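PDB 4C81: 2-c-methyl-d-erythritol 2,4-cyclodiphosphate synthase from Plasmodium falciparum, which catalyses the zinc-dependent cyclisation that forms 2-C-methyl-D-erythritol 2,4-cyclodiphosphate with loss of CMP, a step of non-mevalonate isoprenoid biosynthesis. Local coordinates for residues R106-I109 / Y110-Y114. The protein carries 1 engineered substitution. Residues are numbered along the deposited sequence; the frame is centred on the assembly and turned at random.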
loop_
_atom_site.group_PDB
_atom_site.type_symbol
_atom_site.label_atom_id
_atom_site.label_comp_id
_atom_site.label_asym_id
_atom_site.label_seq_id
_atom_site.Cartn_x
_atom_site.Cartn_y
_atom_site.Cartn_z
ATOM N N ARG A 106 -13.215 -16.902 0.438
ATOM C CA ARG A 106 -13.259 -17.668 -0.804
ATOM C C ARG A 106 -14.697 -17.795 -1.294
ATOM O O ARG A 106 -14.982 -17.540 -2.460
ATOM C CB ARG A 106 -12.656 -19.060 -0.609
ATOM C CG ARG A 106 -12.630 -19.911 -1.874
ATOM C CD ARG A 106 -11.986 -21.265 -1.628
ATOM N NE ARG A 106 -12.700 -22.040 -0.614
ATOM C CZ ARG A 106 -13.823 -22.728 -0.825
ATOM N NH1 ARG A 106 -14.398 -22.753 -2.024
ATOM N NH2 ARG A 106 -14.381 -23.398 0.179
ATOM N N LEU A 107 -15.595 -18.177 -0.390
ATOM C CA LEU A 107 -17.004 -18.377 -0.748
ATOM C C LEU A 107 -17.724 -17.061 -1.051
ATOM O O LEU A 107 -18.656 -17.040 -1.852
ATOM C CB LEU A 107 -17.737 -19.156 0.348
ATOM C CG LEU A 107 -17.258 -20.600 0.512
ATOM C CD1 LEU A 107 -17.759 -21.209 1.817
ATOM C CD2 LEU A 107 -17.684 -21.444 -0.683
ATOM N N LEU A 108 -17.287 -15.972 -0.418
ATOM C CA LEU A 108 -17.821 -14.638 -0.697
ATOM C C LEU A 108 -17.496 -14.201 -2.127
ATOM O O LEU A 108 -18.354 -13.668 -2.827
ATOM C CB LEU A 108 -17.259 -13.617 0.300
ATOM C CG LEU A 108 -17.601 -12.140 0.072
ATOM C CD1 LEU A 108 -19.078 -11.878 0.302
ATOM C CD2 LEU A 108 -16.755 -11.262 0.980
ATOM N N ILE A 109 -16.250 -14.420 -2.545
ATOM C CA ILE A 109 -15.813 -14.120 -3.908
ATOM C C ILE A 109 -16.672 -14.888 -4.908
ATOM O O ILE A 109 -17.122 -14.331 -5.910
ATOM C CB ILE A 109 -14.323 -14.493 -4.123
ATOM C CG1 ILE A 109 -13.409 -13.524 -3.367
ATOM C CG2 ILE A 109 -13.963 -14.460 -5.599
ATOM C CD1 ILE A 109 -11.954 -13.969 -3.318
ATOM N N TYR A 110 -16.906 -16.165 -4.609
ATOM C CA TYR A 110 -17.690 -17.034 -5.478
ATOM C C TYR A 110 -19.144 -16.584 -5.579
ATOM O O TYR A 110 -19.683 -16.481 -6.680
ATOM C CB TYR A 110 -17.630 -18.483 -4.991
ATOM C CG TYR A 110 -18.284 -19.452 -5.949
ATOM C CD1 TYR A 110 -17.554 -20.045 -6.976
ATOM C CD2 TYR A 110 -19.636 -19.764 -5.837
ATOM C CE1 TYR A 110 -18.153 -20.932 -7.864
ATOM C CE2 TYR A 110 -20.243 -20.647 -6.722
ATOM C CZ TYR A 110 -19.496 -21.227 -7.732
ATOM O OH TYR A 110 -20.091 -22.102 -8.610
ATOM N N LYS A 111 -19.775 -16.304 -4.440
ATOM C CA LYS A 111 -21.191 -15.916 -4.446
ATOM C C LYS A 111 -21.428 -14.525 -5.047
ATOM O O LYS A 111 -22.547 -14.211 -5.450
ATOM C CB LYS A 111 -21.813 -16.038 -3.046
ATOM C CG LYS A 111 -21.567 -14.879 -2.092
ATOM C CD LYS A 111 -21.966 -15.262 -0.673
ATOM C CE LYS A 111 -22.032 -14.050 0.243
ATOM N NZ LYS A 111 -22.005 -14.432 1.684
ATOM N N LYS A 112 -20.381 -13.698 -5.115
ATOM C CA LYS A 112 -20.472 -12.387 -5.769
ATOM C C LYS A 112 -20.081 -12.440 -7.255
ATOM O O LYS A 112 -19.989 -11.397 -7.910
ATOM C CB LYS A 112 -19.610 -11.362 -5.022
ATOM C CG LYS A 112 -20.044 -11.107 -3.578
ATOM C CD LYS A 112 -21.311 -10.259 -3.482
ATOM C CE LYS A 112 -21.028 -8.775 -3.655
ATOM N NZ LYS A 112 -20.264 -8.210 -2.508
ATOM N N ASN A 113 -19.861 -13.657 -7.765
ATOM C CA ASN A 113 -19.534 -13.890 -9.172
ATOM C C ASN A 113 -18.193 -13.266 -9.585
ATOM O O ASN A 113 -18.076 -12.669 -10.659
ATOM C CB ASN A 113 -20.677 -13.398 -10.075
ATOM C CG ASN A 113 -20.802 -14.207 -11.354
ATOM O OD1 ASN A 113 -21.007 -13.656 -12.435
ATOM N ND2 ASN A 113 -20.683 -15.523 -11.234
ATOM N N TYR A 114 -17.185 -13.416 -8.724
ATOM C CA TYR A 114 -15.827 -12.949 -9.007
ATOM C C TYR A 114 -14.837 -14.118 -8.983
ATOM O O TYR A 114 -15.099 -15.157 -8.373
ATOM C CB TYR A 114 -15.398 -11.879 -7.988
ATOM C CG TYR A 114 -15.842 -10.478 -8.337
ATOM C CD1 TYR A 114 -15.077 -9.674 -9.175
ATOM C CD2 TYR A 114 -17.020 -9.950 -7.820
ATOM C CE1 TYR A 114 -15.477 -8.390 -9.504
ATOM C CE2 TYR A 114 -17.434 -8.667 -8.144
ATOM C CZ TYR A 114 -16.657 -7.889 -8.985
ATOM O OH TYR A 114 -17.059 -6.614 -9.302
#
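Ile109 turns CG2 anti to its own nitrogen, with CG1 anti to the carbonyl carbon (chi1 -71°), and this torsion brings CG2 to Tyr114 CB, 3.8 Å away, across a Schellman motif; the Tyr114 ring carbon CG, likewise anti to its carbonyl carbon, sends the ring onward from CB. The motif ends helix 97-111 and turns the chain into strand 114-124. Tyr114 N reaches back to Ile109 O at 3.0 Å, nearly straight at 158°, while Asn113 N bonds Tyr110 O at 3.0 Å, so two of the last carbonyls of the helix keep donors after the spiral has broken. Asn113, the C-prime residue, supplies the positive phi (64°) that lets the chain leave the helical path and close the two bonds of the motif; apart from glycine, asparagine is among the residues that most readily accept this conformation. Upstream the helical bonding is regular, with Lys111 N to Leu107 O at 2.9 Å, but Lys112 N, donating to Leu108 O, also makes a weak bond to Ile109 O as the helix unwinds.

Apolar residues suit the inner side: Leu108 packs on Leu74 and Leu77 of helix 64-77, and Ile109 touches Ile73 of the same helix and Leu179 of strand 170-181. The buried Tyr114 side chain packs on Leu77 and Leu179, and its hydroxyl is satisfied by a hydrogen bond with Gly7 O. The motif thus joins helix 97-111 to the start of strand 114-124, beside the C-terminal end of strand 170-181. The lysines suit the exposed side of the helix end, where methylenes can cover Leu108 while the charged ends probably remain solvated. Lys112, bent at three successive torsions, runs beside Leu108, its CG 4.1 Å from Leu108 CD1; the extended Lys111 crosses that leucine instead, bringing CE to 3.7 Å from the same methyl, Leu108 CD1.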